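Local coordinates for protein 4-hydroxy-3-methylbut-2-enyl diphosphate reductase, apicoplast (Plasmodium falciparum, PDB 4N7B) that catalyses the reduction of (E)-4-hydroxy-3-methylbut-2-enyl diphosphate to isopentenyl and dimethylallyl diphosphate, using an iron-sulfur cluster, as the last step of isoprenoid precursor synthesis, at residues Q382-M387 with S441-K446; F378-T383 with S409-Y414; I338-H343 with I359-N364; N226-C231 with L480-S485. All coordinates share one frame; numbering follows the deposited sequence.

Overall arrangement
From the N terminus, contact 4 opens first, with 226-231 at the end of strand 221-226, and closes last, with 480-485 at the end of strand 477-482; its long loop encloses the other three. Inside it, contact 3 joins 338-343 to 359-364 across one short crossover and is finished before the next begins. Contacts 1 and 2 then start from one continuous run and share Q382 and T383: contact 2 closes at 409-414, contact 1 only at 441-446. Contacts 2 and 3 belong to the same four-stranded parallel sheet, linked through Q382 and I338, while contact 1 joins this sheet's loop to helix 442-452 beside the five-stranded sheet of contact 4. Contacts 1, 2 and 4 all reach the cluster.

Contact 1: Q382-M387 with S441-K446; sequences QTTLSM and SSNAKK. With F3S (Fe3-s4 cluster), chain B; SO4 (sulfate ion), chain C.
T384 and N443 bring the two backbones to 5.1 Å (CA to CA), where the type I beta turn Q382-L385 meets the first turn of helix 442-452. This N-terminal helix end is an anion site: S441 is its N-cap, with OG accepting from A444 N at 3.2 Å, and by similarity S441, S442 and N443 bind the substrate. No hydrogen bond runs between the segments, so van der Waals contact joins them. A chi1 of 49° sets the T384 CG2 methyl beside its own backbone N, anti to the carbonyl carbon, where it meets N443 CB at 3.8 Å and lies 3.4 Å from sulfate O4, wedged beside the ion. K446 lays CG against T384 O (3.6 Å), and its bend at chi2 (-57°) turns the amine away to bond with Y340 OH. Q382, extended, sends NE2 back to T384 OG1 in a weak bond of 3.3 Å, while its OE1 takes the amide of Y340. The sulfate, probably from the crystallisation liquor, is also held by H260 and H343, both substrate ligands by similarity. S442 N donates to its O3, and N443 grips O4 twice, through N at 2.9 Å and ND2 at 3.0 Å.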
loop_
_atom_site.group_PDB
_atom_site.type_symbol
_atom_site.label_atom_id
_atom_site.label_comp_id
_atom_site.label_asym_id
_atom_site.label_seq_id
_atom_site.Cartn_x
_atom_site.Cartn_y
_atom_site.Cartn_z
ATOM N N GLN A 382 -0.662 -10.213 -1.717
ATOM C CA GLN A 382 -0.753 -8.761 -1.725
ATOM C C GLN A 382 0.107 -8.197 -0.584
ATOM O O GLN A 382 0.125 -8.735 0.525
ATOM C CB GLN A 382 -2.214 -8.366 -1.528
ATOM C CG GLN A 382 -2.558 -6.919 -1.796
ATOM C CD GLN A 382 -4.053 -6.689 -1.759
ATOM O OE1 GLN A 382 -4.824 -7.612 -1.980
ATOM N NE2 GLN A 382 -4.471 -5.468 -1.462
ATOM N N THR A 383 0.795 -7.091 -0.843
ATOM C CA THR A 383 1.769 -6.548 0.113
ATOM C C THR A 383 1.145 -5.921 1.344
ATOM O O THR A 383 1.816 -5.757 2.358
ATOM C CB THR A 383 2.642 -5.459 -0.533
ATOM O OG1 THR A 383 1.819 -4.356 -0.944
ATOM C CG2 THR A 383 3.364 -6.004 -1.728
ATOM N N THR A 384 -0.136 -5.580 1.256
ATOM C CA THR A 384 -0.807 -4.773 2.264
ATOM C C THR A 384 -1.916 -5.499 3.042
ATOM O O THR A 384 -2.763 -4.858 3.651
ATOM C CB THR A 384 -1.457 -3.569 1.595
ATOM O OG1 THR A 384 -2.205 -4.020 0.463
ATOM C CG2 THR A 384 -0.398 -2.564 1.139
ATOM N N LEU A 385 -1.899 -6.825 3.063
ATOM C CA LEU A 385 -2.937 -7.573 3.760
ATOM C C LEU A 385 -2.898 -7.364 5.283
ATOM O O LEU A 385 -1.912 -6.890 5.849
ATOM C CB LEU A 385 -2.787 -9.063 3.456
ATOM C CG LEU A 385 -2.987 -9.443 1.985
ATOM C CD1 LEU A 385 -2.910 -10.947 1.839
ATOM C CD2 LEU A 385 -4.327 -8.915 1.472
ATOM N N SER A 386 -4.005 -7.692 5.932
ATOM C CA SER A 386 -4.025 -7.931 7.360
ATOM C C SER A 386 -3.148 -9.133 7.634
ATOM O O SER A 386 -3.307 -10.168 6.993
ATOM C CB SER A 386 -5.446 -8.283 7.794
ATOM O OG SER A 386 -5.417 -8.962 9.033
ATOM N N MET A 387 -2.223 -9.014 8.574
ATOM C CA MET A 387 -1.373 -10.143 8.926
ATOM C C MET A 387 -2.210 -11.253 9.529
ATOM O O MET A 387 -1.883 -12.420 9.388
ATOM C CB MET A 387 -0.295 -9.722 9.916
ATOM C CG MET A 387 0.699 -8.738 9.336
ATOM S SD MET A 387 2.146 -8.543 10.398
ATOM C CE MET A 387 1.489 -7.577 11.695
ATOM N N SER A 441 -7.498 3.151 0.254
ATOM C CA SER A 441 -6.267 2.461 0.638
ATOM C C SER A 441 -6.488 1.182 1.446
ATOM O O SER A 441 -7.021 1.216 2.563
ATOM C CB SER A 441 -5.357 3.376 1.454
ATOM O OG SER A 441 -4.401 2.580 2.135
ATOM N N SER A 442 -6.023 0.059 0.913
ATOM C CA SER A 442 -6.224 -1.218 1.580
ATOM C C SER A 442 -5.494 -1.273 2.925
ATOM O O SER A 442 -6.076 -1.696 3.923
ATOM C CB SER A 442 -5.811 -2.380 0.658
ATOM O OG SER A 442 -5.637 -3.584 1.389
ATOM N N ASN A 443 -4.237 -0.842 2.984
ATOM C CA ASN A 443 -3.500 -0.969 4.239
ATOM C C ASN A 443 -4.107 -0.089 5.335
ATOM O O ASN A 443 -4.041 -0.432 6.515
ATOM C CB ASN A 443 -1.988 -0.689 4.066
ATOM C CG ASN A 443 -1.669 0.790 4.007
ATOM O OD1 ASN A 443 -1.476 1.434 5.034
ATOM N ND2 ASN A 443 -1.599 1.334 2.802
ATOM N N ALA A 444 -4.674 1.057 4.958
ATOM C CA ALA A 444 -5.409 1.886 5.919
ATOM C C ALA A 444 -6.574 1.074 6.478
ATOM O O ALA A 444 -6.754 0.964 7.696
ATOM C CB ALA A 444 -5.940 3.160 5.257
ATOM N N LYS A 445 -7.360 0.484 5.585
ATOM C CA LYS A 445 -8.516 -0.279 6.026
ATOM C C LYS A 445 -8.091 -1.437 6.907
ATOM O O LYS A 445 -8.800 -1.788 7.854
ATOM C CB LYS A 445 -9.326 -0.765 4.825
ATOM C CG LYS A 445 -10.159 0.364 4.218
ATOM C CD LYS A 445 -11.003 -0.102 3.044
ATOM C CE LYS A 445 -10.153 -0.383 1.833
ATOM N NZ LYS A 445 -11.015 -0.599 0.630
ATOM N N LYS A 446 -6.919 -2.009 6.634
ATOM C CA LYS A 446 -6.456 -3.154 7.424
ATOM C C LYS A 446 -5.967 -2.711 8.800
ATOM O O LYS A 446 -5.948 -3.507 9.748
ATOM C CB LYS A 446 -5.391 -3.970 6.676
ATOM C CG LYS A 446 -5.876 -4.509 5.332
ATOM C CD LYS A 446 -7.120 -5.373 5.504
ATOM C CE LYS A 446 -7.924 -5.482 4.203
ATOM N NZ LYS A 446 -9.305 -6.059 4.463
HETATM FE FE1 F3S B . 4.622 1.076 0.746
HETATM FE FE3 F3S B . 5.819 -0.567 -1.021
HETATM FE FE4 F3S B . 4.644 -1.504 1.206
HETATM S S1 F3S B . 4.405 1.070 -1.435
HETATM S S2 F3S B . 2.976 -0.105 1.670
HETATM S S3 F3S B . 6.421 -0.199 1.050
HETATM S S4 F3S B . 4.631 -2.426 -0.790
HETATM S S SO4 C . -2.914 0.316 -0.848
HETATM O O1 SO4 C . -2.065 -0.401 -1.789
HETATM O O2 SO4 C . -2.584 1.745 -0.866
HETATM O O3 SO4 C . -4.294 0.114 -1.279
HETATM O O4 SO4 C . -2.782 -0.183 0.533
#

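Contact 2: F378-T383 with S409-Y414. With F3S (Fe3-s4 cluster), chain B.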
loop_
_atom_site.group_PDB
_atom_site.type_symbol
_atom_site.label_atom_id
_atom_site.label_comp_id
_atom_site.label_asym_id
_atom_site.label_seq_id
_atom_site.Cartn_x
_atom_site.Cartn_y
_atom_site.Cartn_z
ATOM N N PHE A 378 3.446 -22.575 -5.366
ATOM C CA PHE A 378 4.144 -21.476 -4.737
ATOM C C PHE A 378 3.090 -20.422 -4.466
ATOM O O PHE A 378 2.277 -20.120 -5.344
ATOM C CB PHE A 378 5.184 -20.922 -5.701
ATOM C CG PHE A 378 6.206 -20.005 -5.059
ATOM C CD1 PHE A 378 7.330 -20.527 -4.429
ATOM C CD2 PHE A 378 6.060 -18.624 -5.113
ATOM C CE1 PHE A 378 8.281 -19.692 -3.855
ATOM C CE2 PHE A 378 7.018 -17.779 -4.542
ATOM C CZ PHE A 378 8.122 -18.316 -3.913
ATOM N N TYR A 379 3.070 -19.876 -3.258
ATOM C CA TYR A 379 2.125 -18.831 -2.973
ATOM C C TYR A 379 2.813 -17.518 -2.702
ATOM O O TYR A 379 3.964 -17.454 -2.298
ATOM C CB TYR A 379 1.178 -19.209 -1.825
ATOM C CG TYR A 379 1.708 -19.015 -0.407
ATOM C CD1 TYR A 379 1.658 -17.771 0.213
ATOM C CD2 TYR A 379 2.219 -20.091 0.325
ATOM C CE1 TYR A 379 2.122 -17.595 1.506
ATOM C CE2 TYR A 379 2.681 -19.923 1.620
ATOM C CZ TYR A 379 2.632 -18.668 2.201
ATOM O OH TYR A 379 3.093 -18.475 3.487
ATOM N N VAL A 380 2.046 -16.465 -2.892
ATOM C CA VAL A 380 2.542 -15.124 -2.843
ATOM C C VAL A 380 1.341 -14.322 -2.339
ATOM O O VAL A 380 0.215 -14.830 -2.386
ATOM C CB VAL A 380 3.031 -14.773 -4.267
ATOM C CG1 VAL A 380 2.271 -13.627 -4.867
ATOM C CG2 VAL A 380 4.508 -14.553 -4.266
ATOM N N THR A 381 1.540 -13.099 -1.845
ATOM C CA THR A 381 0.413 -12.321 -1.340
ATOM C C THR A 381 0.491 -10.860 -1.749
ATOM O O THR A 381 1.557 -10.335 -2.084
ATOM C CB THR A 381 0.267 -12.393 0.218
ATOM O OG1 THR A 381 1.151 -11.473 0.861
ATOM C CG2 THR A 381 0.559 -13.776 0.730
ATOM N N GLN A 382 -0.662 -10.213 -1.717
ATOM C CA GLN A 382 -0.753 -8.761 -1.725
ATOM C C GLN A 382 0.107 -8.197 -0.584
ATOM O O GLN A 382 0.125 -8.735 0.525
ATOM C CB GLN A 382 -2.214 -8.366 -1.528
ATOM C CG GLN A 382 -2.558 -6.919 -1.796
ATOM C CD GLN A 382 -4.053 -6.689 -1.759
ATOM O OE1 GLN A 382 -4.824 -7.612 -1.980
ATOM N NE2 GLN A 382 -4.471 -5.468 -1.462
ATOM N N THR A 383 0.795 -7.091 -0.843
ATOM C CA THR A 383 1.769 -6.548 0.113
ATOM C C THR A 383 1.145 -5.921 1.344
ATOM O O THR A 383 1.816 -5.757 2.358
ATOM C CB THR A 383 2.642 -5.459 -0.533
ATOM O OG1 THR A 383 1.819 -4.356 -0.944
ATOM C CG2 THR A 383 3.364 -6.004 -1.728
ATOM N N SER A 409 11.205 -14.394 2.954
ATOM C CA SER A 409 10.937 -13.170 3.704
ATOM C C SER A 409 9.436 -12.801 3.698
ATOM O O SER A 409 9.018 -11.887 4.410
ATOM C CB SER A 409 11.791 -12.019 3.166
ATOM O OG SER A 409 11.730 -11.947 1.756
ATOM N N GLY A 410 8.623 -13.518 2.920
ATOM C CA GLY A 410 7.208 -13.182 2.820
ATOM C C GLY A 410 6.922 -12.068 1.816
ATOM O O GLY A 410 7.853 -11.444 1.293
ATOM N N SER A 411 5.638 -11.809 1.563
ATOM C CA SER A 411 5.198 -10.824 0.568
ATOM C C SER A 411 4.656 -9.572 1.250
ATOM O O SER A 411 4.657 -8.481 0.661
ATOM C CB SER A 411 4.104 -11.420 -0.336
ATOM O OG SER A 411 4.544 -12.628 -0.929
ATOM N N ILE A 412 4.147 -9.714 2.471
ATOM C CA ILE A 412 3.618 -8.552 3.184
ATOM C C ILE A 412 4.804 -7.666 3.569
ATOM O O ILE A 412 5.737 -8.137 4.230
ATOM C CB ILE A 412 2.819 -8.972 4.428
ATOM C CG1 ILE A 412 1.533 -9.687 4.007
ATOM C CG2 ILE A 412 2.466 -7.755 5.272
ATOM C CD1 ILE A 412 0.722 -10.147 5.165
ATOM N N CYS A 413 4.784 -6.394 3.155
ATOM C CA CYS A 413 5.965 -5.513 3.278
ATOM C C CYS A 413 6.230 -4.991 4.704
ATOM O O CYS A 413 5.368 -5.041 5.592
ATOM C CB CYS A 413 5.828 -4.321 2.326
ATOM S SG CYS A 413 4.595 -3.114 2.833
ATOM N N TYR A 414 7.435 -4.462 4.889
ATOM C CA TYR A 414 7.912 -4.031 6.185
ATOM C C TYR A 414 6.970 -2.952 6.733
ATOM O O TYR A 414 6.725 -2.885 7.943
ATOM C CB TYR A 414 9.376 -3.504 6.063
ATOM C CG TYR A 414 9.419 -2.124 5.489
ATOM C CD1 TYR A 414 9.242 -1.911 4.123
ATOM C CD2 TYR A 414 9.554 -1.017 6.318
ATOM C CE1 TYR A 414 9.230 -0.627 3.608
ATOM C CE2 TYR A 414 9.548 0.259 5.812
ATOM C CZ TYR A 414 9.384 0.453 4.468
ATOM O OH TYR A 414 9.374 1.729 3.981
HETATM FE FE1 F3S B . 4.622 1.076 0.746
HETATM FE FE3 F3S B . 5.819 -0.567 -1.021
HETATM FE FE4 F3S B . 4.644 -1.504 1.206
HETATM S S1 F3S B . 4.405 1.070 -1.435
HETATM S S2 F3S B . 2.976 -0.105 1.670
HETATM S S3 F3S B . 6.421 -0.199 1.050
HETATM S S4 F3S B . 4.631 -2.426 -0.790
HETATM O O HOH W 1 3.008 -12.875 2.993
#
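C413 N reaches the flat carbonyl group of T383 in its plane, on a lone pair of O, at 3.1 Å; the Q382 carbonyl is instead met from above, where T381 OG1 donates to Q382 O (2.9 Å) from 50° out of the plane. The Y414 ring approaches the cluster through CE1, 3.8 Å from S3. Further back, S411 turns OG to the side of its own backbone N (chi1 -55°) and accepts T381 N at 3.2 Å, which brings S411 CB within 3.2 Å of T381 OG1. One water ties that threonine hydroxyl to S411 N. I412 crosses T381 at a slant and lends its CA-H to T383 O, 3.4 Å from I412 CA, so this oxygen serves both the C413 amide and a C-H contact. T383 OG1, hydrogen-bonded to E345, the proton donor by similarity, also lies 3.4 Å from cluster S4. C413 SG binds iron FE4 at 2.3 Å, from the N-cap of helix 414-427. Cysteine at a helix start, next to the loop leaving the end of parallel strand 377-381, is the cluster-binding arrangement of the IspH fold, whose iron-sulfur site lies in the central cleft.

Contact 3: I338-H343 with I359-N364. With SO4 (sulfate ion), chain C.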
loop_
_atom_site.group_PDB
_atom_site.type_symbol
_atom_site.label_atom_id
_atom_site.label_comp_id
_atom_site.label_asym_id
_atom_site.label_seq_id
_atom_site.Cartn_x
_atom_site.Cartn_y
_atom_site.Cartn_z
ATOM N N ILE A 338 -2.673 -14.754 -2.880
ATOM C CA ILE A 338 -3.642 -14.352 -1.857
ATOM C C ILE A 338 -3.805 -12.832 -1.863
ATOM O O ILE A 338 -2.861 -12.100 -1.612
ATOM C CB ILE A 338 -3.162 -14.767 -0.462
ATOM C CG1 ILE A 338 -2.774 -16.247 -0.456
ATOM C CG2 ILE A 338 -4.239 -14.493 0.557
ATOM C CD1 ILE A 338 -2.283 -16.753 0.882
ATOM N N GLY A 339 -4.988 -12.345 -2.175
ATOM C CA GLY A 339 -5.198 -10.913 -2.207
ATOM C C GLY A 339 -6.574 -10.662 -2.753
ATOM O O GLY A 339 -7.282 -11.624 -3.056
ATOM N N TYR A 340 -6.960 -9.399 -2.893
ATOM C CA TYR A 340 -8.312 -9.061 -3.338
ATOM C C TYR A 340 -8.371 -8.845 -4.849
ATOM O O TYR A 340 -7.644 -8.015 -5.392
ATOM C CB TYR A 340 -8.793 -7.823 -2.591
ATOM C CG TYR A 340 -8.886 -8.076 -1.105
ATOM C CD1 TYR A 340 -9.934 -8.823 -0.582
ATOM C CD2 TYR A 340 -7.905 -7.616 -0.232
ATOM C CE1 TYR A 340 -10.031 -9.080 0.775
ATOM C CE2 TYR A 340 -7.992 -7.866 1.138
ATOM C CZ TYR A 340 -9.065 -8.598 1.634
ATOM O OH TYR A 340 -9.175 -8.855 2.985
ATOM N N LYS A 341 -9.241 -9.615 -5.508
ATOM C CA LYS A 341 -9.307 -9.707 -6.973
ATOM C C LYS A 341 -9.332 -8.376 -7.729
ATOM O O LYS A 341 -8.799 -8.267 -8.833
ATOM C CB LYS A 341 -10.558 -10.496 -7.384
ATOM C CG LYS A 341 -10.493 -11.982 -7.092
ATOM C CD LYS A 341 -11.715 -12.715 -7.698
ATOM C CE LYS A 341 -11.850 -14.159 -7.163
ATOM N NZ LYS A 341 -10.644 -15.044 -7.393
ATOM N N ASN A 342 -9.958 -7.363 -7.156
ATOM C CA ASN A 342 -10.116 -6.108 -7.878
ATOM C C ASN A 342 -9.179 -4.989 -7.409
ATOM O O ASN A 342 -9.391 -3.820 -7.741
ATOM C CB ASN A 342 -11.573 -5.659 -7.799
ATOM C CG ASN A 342 -12.492 -6.516 -8.657
ATOM O OD1 ASN A 342 -12.275 -6.665 -9.862
ATOM N ND2 ASN A 342 -13.513 -7.097 -8.033
ATOM N N HIS A 343 -8.152 -5.339 -6.638
ATOM C CA HIS A 343 -7.128 -4.366 -6.254
ATOM C C HIS A 343 -6.084 -4.275 -7.364
ATOM O O HIS A 343 -5.600 -5.306 -7.829
ATOM C CB HIS A 343 -6.465 -4.780 -4.936
ATOM C CG HIS A 343 -5.657 -3.692 -4.303
ATOM N ND1 HIS A 343 -4.408 -3.334 -4.765
ATOM C CD2 HIS A 343 -5.912 -2.880 -3.250
ATOM C CE1 HIS A 343 -3.931 -2.352 -4.027
ATOM N NE2 HIS A 343 -4.826 -2.054 -3.098
ATOM N N ILE A 359 -6.033 -16.714 -7.968
ATOM C CA ILE A 359 -6.201 -15.769 -6.887
ATOM C C ILE A 359 -7.103 -16.323 -5.801
ATOM O O ILE A 359 -8.183 -16.815 -6.093
ATOM C CB ILE A 359 -6.819 -14.468 -7.396
ATOM C CG1 ILE A 359 -5.892 -13.833 -8.429
ATOM C CG2 ILE A 359 -7.058 -13.507 -6.224
ATOM C CD1 ILE A 359 -6.459 -12.599 -9.087
ATOM N N VAL A 360 -6.684 -16.222 -4.544
ATOM C CA VAL A 360 -7.612 -16.511 -3.459
ATOM C C VAL A 360 -7.821 -15.280 -2.585
ATOM O O VAL A 360 -6.864 -14.667 -2.119
ATOM C CB VAL A 360 -7.191 -17.759 -2.622
ATOM C CG1 VAL A 360 -6.499 -18.778 -3.511
ATOM C CG2 VAL A 360 -6.329 -17.388 -1.475
ATOM N N GLU A 361 -9.080 -14.887 -2.396
ATOM C CA GLU A 361 -9.365 -13.784 -1.483
ATOM C C GLU A 361 -9.962 -14.256 -0.168
ATOM O O GLU A 361 -10.121 -13.466 0.765
ATOM C CB GLU A 361 -10.254 -12.710 -2.119
ATOM C CG GLU A 361 -11.084 -13.143 -3.268
ATOM C CD GLU A 361 -11.979 -12.020 -3.789
ATOM O OE1 GLU A 361 -11.586 -10.837 -3.680
ATOM O OE2 GLU A 361 -13.083 -12.324 -4.304
ATOM N N ASN A 362 -10.274 -15.542 -0.081
ATOM C CA ASN A 362 -10.910 -16.082 1.115
ATOM C C ASN A 362 -10.722 -17.581 1.208
ATOM O O ASN A 362 -10.153 -18.192 0.299
ATOM C CB ASN A 362 -12.405 -15.764 1.121
ATOM C CG ASN A 362 -13.122 -16.293 -0.124
ATOM O OD1 ASN A 362 -12.952 -17.457 -0.513
ATOM N ND2 ASN A 362 -13.911 -15.434 -0.766
ATOM N N VAL A 363 -11.225 -18.184 2.281
ATOM C CA VAL A 363 -11.040 -19.620 2.473
ATOM C C VAL A 363 -11.969 -20.461 1.579
ATOM O O VAL A 363 -11.727 -21.650 1.377
ATOM C CB VAL A 363 -11.275 -20.035 3.939
ATOM C CG1 VAL A 363 -10.323 -19.297 4.866
ATOM C CG2 VAL A 363 -12.754 -19.815 4.328
ATOM N N ASN A 364 -13.052 -19.871 1.076
ATOM C CA ASN A 364 -13.899 -20.581 0.125
ATOM C C ASN A 364 -13.021 -20.898 -1.107
ATOM O O ASN A 364 -12.984 -22.035 -1.582
ATOM C CB ASN A 364 -15.125 -19.743 -0.265
ATOM C CG ASN A 364 -16.290 -19.814 0.777
ATOM O OD1 ASN A 364 -16.207 -20.509 1.795
ATOM N ND2 ASN A 364 -17.379 -19.077 0.500
HETATM S S SO4 C . -2.914 0.316 -0.848
HETATM O O1 SO4 C . -2.065 -0.401 -1.789
HETATM O O2 SO4 C . -2.584 1.745 -0.866
HETATM O O3 SO4 C . -4.294 0.114 -1.279
HETATM O O4 SO4 C . -2.782 -0.183 0.533
#
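I338 and V360 form the compact part of this contact, a parallel beta bridge between strands 334-338 and 357-360. G339 N donates to V360 O at 3.0 Å, and I338 CA approaches the same oxygen at 3.2 Å in a CA-H...O contact. On the buried face, I338 CG1 meets V360 CG2 at 3.9 Å beneath helix 387-400, where I393 touches both residues. Apart from that face, I359 CG2 rests 3.7 Å from G339 O.

Towards solvent the chain leaves the sheet in the type I turn Y340-H343, and the contacts become polar and more exposed, with longer bonds. The turn ends at H343, a substrate ligand by similarity, whose NE2 donates to sulfate O3. E361 puts OE1 at the edge of the Y340 ring, ring and carboxylate planes 67° apart, and accepts K341 N with OE1 at 3.2 Å, the amide coming from 54° above the carboxylate plane. K341 crosses E361 at about a right angle, its CG, CD and CE methylenes packed against the carboxylate, and a bend at chi4 (-57°) directs NZ back to I359 O, a weak bond of 3.3 Å.

The opposite charges of K341 and E361 form no salt bridge, NZ and OE2 being 4.8 Å apart: within this contact both groups turn to backbone, the carboxylate to the turn amide and the amine, weakly, to a strand carbonyl, and their mutual attraction is probably only long-range.

Contact 4: N226-C231 with L480-S485; sequences NPRGFC and LTSAAS. With F3S (Fe3-s4 cluster), chain B.
R228 CB touches two hydroxyls of strand 477-482, 3.4 Å from T481 OG1 and 3.4 Å from S482 OG. With CG between backbone N and carbonyl carbon (chi1 62°) and the chain extended to NE, the arginine's methylenes run past S482 OG, which sits toward the guanidinium edge without bonding to it; NH2 goes on to a salt bridge with E488. F230 leaves the backbone pointing away from 480-485, but its ring swings back so that its edge meets S485, with CE1 3.4 Å from S485 O. Two backbone bonds, one on each side of F230, join the segments. G229 N donates to S482 O at 3.1 Å from well above the carbonyl plane (65°), and C231 N reaches A484 O at 3.2 Å in plane, on a lone pair. The A484 methyl lies alongside C231, its CB 4.0 Å from SG, and SG binds iron FE1 at 2.3 Å. A water bridges P227 O, in the residue after a cis peptide bond, to T481 OG1. Both segments extend neighbouring strands, 221-226 and 477-482, of the five-stranded parallel sheet; helix 488-499 packs on R228 and S482, helix 414-427 on P227 and C231, and C231 is the N-cap of helix 232-247.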
loop_
_atom_site.group_PDB
_atom_site.type_symbol
_atom_site.label_atom_id
_atom_site.label_comp_id
_atom_site.label_asym_id
_atom_site.label_seq_id
_atom_site.Cartn_x
_atom_site.Cartn_y
_atom_site.Cartn_z
ATOM N N ASN A 226 4.127 5.539 16.340
ATOM C CA ASN A 226 5.187 5.482 15.370
ATOM C C ASN A 226 5.627 4.028 15.375
ATOM O O ASN A 226 5.732 3.414 16.431
ATOM C CB ASN A 226 6.332 6.422 15.834
ATOM C CG ASN A 226 7.321 6.716 14.749
ATOM O OD1 ASN A 226 6.959 7.247 13.690
ATOM N ND2 ASN A 226 8.599 6.401 15.008
ATOM N N PRO A 227 5.886 3.452 14.206
ATOM C CA PRO A 227 5.768 4.054 12.880
ATOM C C PRO A 227 4.342 4.197 12.369
ATOM O O PRO A 227 3.431 3.457 12.768
ATOM C CB PRO A 227 6.539 3.077 11.989
ATOM C CG PRO A 227 6.417 1.784 12.677
ATOM C CD PRO A 227 6.453 2.098 14.148
ATOM N N ARG A 228 4.184 5.160 11.461
ATOM C CA ARG A 228 2.917 5.468 10.836
ATOM C C ARG A 228 3.228 6.210 9.565
ATOM O O ARG A 228 4.380 6.587 9.334
ATOM C CB ARG A 228 2.087 6.400 11.720
ATOM C CG ARG A 228 2.778 7.775 11.967
ATOM C CD ARG A 228 1.854 8.724 12.746
ATOM N NE ARG A 228 2.412 10.061 12.872
ATOM C CZ ARG A 228 3.297 10.416 13.804
ATOM N NH1 ARG A 228 3.704 9.539 14.706
ATOM N NH2 ARG A 228 3.781 11.650 13.845
ATOM N N GLY A 229 2.201 6.489 8.767
ATOM C CA GLY A 229 2.372 7.435 7.669
ATOM C C GLY A 229 3.273 6.920 6.557
ATOM O O GLY A 229 3.512 5.707 6.440
ATOM N N PHE A 230 3.760 7.847 5.736
ATOM C CA PHE A 230 4.466 7.514 4.493
ATOM C C PHE A 230 5.466 6.364 4.659
ATOM O O PHE A 230 6.310 6.368 5.555
ATOM C CB PHE A 230 5.213 8.737 3.940
ATOM C CG PHE A 230 4.356 9.685 3.122
ATOM C CD1 PHE A 230 2.981 9.538 3.061
ATOM C CD2 PHE A 230 4.941 10.725 2.411
ATOM C CE1 PHE A 230 2.208 10.411 2.315
ATOM C CE2 PHE A 230 4.175 11.595 1.657
ATOM C CZ PHE A 230 2.810 11.444 1.613
ATOM N N CYS A 231 5.367 5.379 3.774
ATOM C CA CYS A 231 6.411 4.376 3.635
ATOM C C CYS A 231 7.364 4.897 2.563
ATOM O O CYS A 231 7.123 5.951 1.946
ATOM C CB CYS A 231 5.788 3.044 3.194
ATOM S SG CYS A 231 5.017 3.195 1.563
ATOM N N LEU A 480 -3.750 6.813 17.970
ATOM C CA LEU A 480 -3.798 7.535 16.695
ATOM C C LEU A 480 -2.668 7.096 15.777
ATOM O O LEU A 480 -1.497 7.180 16.155
ATOM C CB LEU A 480 -3.736 9.040 16.919
ATOM C CG LEU A 480 -3.607 9.922 15.678
ATOM C CD1 LEU A 480 -4.864 9.875 14.810
ATOM C CD2 LEU A 480 -3.307 11.362 16.093
ATOM N N THR A 481 -3.015 6.594 14.593
ATOM C CA THR A 481 -2.010 6.233 13.606
ATOM C C THR A 481 -2.439 6.648 12.202
ATOM O O THR A 481 -3.455 7.312 12.035
ATOM C CB THR A 481 -1.684 4.742 13.638
ATOM O OG1 THR A 481 -0.563 4.503 12.777
ATOM C CG2 THR A 481 -2.834 3.931 13.163
ATOM N N SER A 482 -1.681 6.265 11.188
ATOM C CA SER A 482 -2.009 6.677 9.842
ATOM C C SER A 482 -1.440 5.685 8.855
ATOM O O SER A 482 -0.452 5.014 9.137
ATOM C CB SER A 482 -1.461 8.082 9.562
ATOM O OG SER A 482 -0.050 8.087 9.712
ATOM N N ALA A 483 -2.091 5.592 7.702
ATOM C CA ALA A 483 -1.731 4.625 6.683
ATOM C C ALA A 483 -0.462 5.021 5.950
ATOM O O ALA A 483 0.029 6.142 6.084
ATOM C CB ALA A 483 -2.856 4.487 5.699
ATOM N N ALA A 484 0.050 4.089 5.156
ATOM C CA ALA A 484 1.318 4.270 4.474
ATOM C C ALA A 484 1.264 5.311 3.366
ATOM O O ALA A 484 2.300 5.686 2.822
ATOM C CB ALA A 484 1.803 2.923 3.910
ATOM N N SER A 485 0.068 5.775 3.028
ATOM C CA SER A 485 -0.130 6.720 1.926
ATOM C C SER A 485 -0.570 8.074 2.471
ATOM O O SER A 485 -0.834 8.995 1.706
ATOM C CB SER A 485 -1.211 6.208 0.964
ATOM O OG SER A 485 -2.280 5.581 1.706
HETATM FE FE1 F3S B . 4.622 1.076 0.746
HETATM FE FE3 F3S B . 5.819 -0.567 -1.021
HETATM FE FE4 F3S B . 4.644 -1.504 1.206
HETATM S S1 F3S B . 4.405 1.070 -1.435
HETATM S S2 F3S B . 2.976 -0.105 1.670
HETATM S S3 F3S B . 6.421 -0.199 1.050
HETATM S S4 F3S B . 4.631 -2.426 -0.790
HETATM O O HOH W 2 0.877 2.231 13.148
#